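Local coordinates for protein ERPC (Borrelia burgdorferi, PDB 4BXM) that is an outer surface lipoprotein of the Lyme disease spirochaete that probably recruits the host complement regulator factor H to the bacterial surface, at residues F22-K27 with E150-N155. Numbering follows the deposited sequence.
Sequences FTVKIK and EDLKKN
With chi1 at 68°, the ring of Phe22 is tucked between its own backbone N and carbonyl carbon, while CG of Asn155 is anti to that residue's carbonyl carbon, beside the backbone N; these first torsions bring Asn155 over one face of the ring. The amide plane lies only 3° from parallel to it, above the CG-CD1 side. Asn155 CB sits over the middle of the ring, 3.4 Å from the Phe22 centroid, as a CH-pi contact; of the amide branches, Asn155 ND2 lies 3.6 Å from Phe22 CD1 and Asn155 OD1 3.4 Å from Phe22 CB. Asn155 ND2 donates a bent bond to the carbonyl O of Asp151 one turn back (2.8 Å, N-H...O angle 143°), which helps to fix the rotation of the amide. Leu152 CD2 comes to the edge of the ring, near its plane, 4.4 Å from Phe22 CE1. Further along the strand, Val24 CG1 packs on Asp151 CB at 3.6 Å, the two side chains passing in opposite directions. No direct hydrogen bond joins the segments, but two waters do: one links Lys25 O to Asp151 OD2, the other accepts from Lys154 NZ and Asn155 ND2 and bonds weakly to Thr23 O. Residues 150-155, in the C-terminal helix 149-156, run nearly antiparallel to residues 22-27 of strand 21-29, packed on one face of the antiparallel sheet; Phe19 meets the Phe22 ring edge-to-face, Val24 and Leu152 both touch Ile147 of strand 142-148, and Leu152 reaches on to Ile128 of strand 125-134.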
loop_
_atom_site.group_PDB
_atom_site.type_symbol
_atom_site.label_atom_id
_atom_site.label_comp_id
_atom_site.label_asym_id
_atom_site.label_seq_id
_atom_site.Cartn_x
_atom_site.Cartn_y
_atom_site.Cartn_z
ATOM N N PHE A 22 3.811 -12.010 -0.782
ATOM C CA PHE A 22 3.322 -12.135 0.614
ATOM C C PHE A 22 2.142 -11.176 0.772
ATOM O O PHE A 22 1.901 -10.285 -0.082
ATOM C CB PHE A 22 4.461 -11.917 1.609
ATOM C CG PHE A 22 4.992 -10.498 1.632
ATOM C CD1 PHE A 22 4.286 -9.485 2.324
ATOM C CD2 PHE A 22 6.111 -10.152 0.931
ATOM C CE1 PHE A 22 4.759 -8.160 2.300
ATOM C CE2 PHE A 22 6.597 -8.840 0.941
ATOM C CZ PHE A 22 5.906 -7.838 1.614
ATOM N N THR A 23 1.412 -11.356 1.845
ATOM C CA THR A 23 0.151 -10.705 2.041
ATOM C C THR A 23 0.216 -10.110 3.420
ATOM O O THR A 23 0.694 -10.768 4.381
ATOM C CB THR A 23 -1.012 -11.700 1.844
ATOM O OG1 THR A 23 -1.061 -12.070 0.466
ATOM C CG2 THR A 23 -2.333 -11.089 2.172
ATOM N N VAL A 24 -0.175 -8.837 3.517
ATOM C CA VAL A 24 -0.264 -8.176 4.819
ATOM C C VAL A 24 -1.562 -7.453 4.884
ATOM O O VAL A 24 -2.097 -7.032 3.864
ATOM C CB VAL A 24 0.934 -7.202 5.146
ATOM C CG1 VAL A 24 2.230 -7.961 5.332
ATOM C CG2 VAL A 24 1.081 -6.034 4.128
ATOM N N LYS A 25 -2.085 -7.305 6.115
ATOM C CA LYS A 25 -3.292 -6.573 6.383
ATOM C C LYS A 25 -2.963 -5.091 6.280
ATOM O O LYS A 25 -1.873 -4.631 6.681
ATOM C CB LYS A 25 -3.836 -6.873 7.765
ATOM C CG LYS A 25 -4.273 -8.330 7.891
ATOM C CD LYS A 25 -5.592 -8.409 8.619
ATOM C CE LYS A 25 -6.056 -9.849 8.801
ATOM N NZ LYS A 25 -5.507 -10.347 10.086
ATOM N N ILE A 26 -3.902 -4.356 5.717
ATOM C CA ILE A 26 -3.674 -2.948 5.565
ATOM C C ILE A 26 -4.826 -2.189 6.142
ATOM O O ILE A 26 -5.957 -2.506 5.889
ATOM C CB ILE A 26 -3.464 -2.526 4.136
ATOM C CG1 ILE A 26 -3.127 -1.017 4.062
ATOM C CG2 ILE A 26 -4.650 -2.850 3.265
ATOM C CD1 ILE A 26 -2.595 -0.674 2.691
ATOM N N LYS A 27 -4.485 -1.194 6.915
ATOM C CA LYS A 27 -5.502 -0.286 7.506
ATOM C C LYS A 27 -5.483 1.082 6.852
ATOM O O LYS A 27 -4.380 1.577 6.457
ATOM C CB LYS A 27 -5.168 -0.062 8.969
ATOM C CG LYS A 27 -5.357 -1.234 9.876
ATOM C CD LYS A 27 -4.725 -0.865 11.231
ATOM C CE LYS A 27 -4.648 -2.006 12.206
ATOM N NZ LYS A 27 -6.008 -2.554 12.458
ATOM N N GLU A 150 6.031 -5.125 11.852
ATOM C CA GLU A 150 6.647 -6.452 11.984
ATOM C C GLU A 150 6.299 -7.350 10.866
ATOM O O GLU A 150 7.141 -8.077 10.436
ATOM C CB GLU A 150 6.265 -7.113 13.314
ATOM C CG GLU A 150 7.314 -6.734 14.369
ATOM C CD GLU A 150 8.720 -7.193 13.953
ATOM O OE1 GLU A 150 8.835 -8.389 13.575
ATOM O OE2 GLU A 150 9.683 -6.375 13.971
ATOM N N ASP A 151 5.063 -7.268 10.394
ATOM C CA ASP A 151 4.612 -7.994 9.183
ATOM C C ASP A 151 5.481 -7.740 7.961
ATOM O O ASP A 151 5.771 -8.681 7.230
ATOM C CB ASP A 151 3.188 -7.629 8.802
ATOM C CG ASP A 151 2.163 -8.241 9.709
ATOM O OD1 ASP A 151 2.554 -9.228 10.384
ATOM O OD2 ASP A 151 0.979 -7.730 9.723
ATOM N N LEU A 152 5.874 -6.466 7.752
ATOM C CA LEU A 152 6.715 -6.063 6.628
ATOM C C LEU A 152 8.148 -6.524 6.815
ATOM O O LEU A 152 8.753 -7.076 5.898
ATOM C CB LEU A 152 6.651 -4.521 6.439
ATOM C CG LEU A 152 5.325 -3.968 5.902
ATOM C CD1 LEU A 152 5.169 -2.462 6.125
ATOM C CD2 LEU A 152 5.204 -4.287 4.408
ATOM N N LYS A 153 8.709 -6.280 7.993
ATOM C CA LYS A 153 10.085 -6.674 8.310
ATOM C C LYS A 153 10.318 -8.186 8.132
ATOM O O LYS A 153 11.344 -8.581 7.601
ATOM C CB LYS A 153 10.471 -6.331 9.753
ATOM C CG LYS A 153 10.754 -4.865 10.010
ATOM C CD LYS A 153 11.558 -4.696 11.317
ATOM C CE LYS A 153 12.891 -3.971 11.120
ATOM N NZ LYS A 153 13.558 -3.483 12.398
ATOM N N LYS A 154 9.388 -9.002 8.589
ATOM C CA LYS A 154 9.546 -10.413 8.428
ATOM C C LYS A 154 9.492 -10.906 6.983
ATOM O O LYS A 154 10.083 -11.878 6.682
ATOM C CB LYS A 154 8.615 -11.197 9.341
ATOM C CG LYS A 154 7.144 -11.207 9.036
ATOM C CD LYS A 154 6.493 -12.239 9.959
ATOM C CE LYS A 154 4.962 -12.158 9.988
ATOM N NZ LYS A 154 4.371 -13.084 8.964
ATOM N N ASN A 155 8.830 -10.211 6.084
ATOM C CA ASN A 155 8.692 -10.663 4.708
ATOM C C ASN A 155 9.680 -10.037 3.799
ATOM O O ASN A 155 10.004 -10.583 2.753
ATOM C CB ASN A 155 7.313 -10.327 4.222
ATOM C CG ASN A 155 6.308 -11.277 4.741
ATOM O OD1 ASN A 155 6.366 -12.455 4.356
ATOM N ND2 ASN A 155 5.332 -10.806 5.538
HETATM O O HOH W 1 2.833 -12.704 6.238
HETATM O O HOH W 2 -0.478 -5.077 8.950
#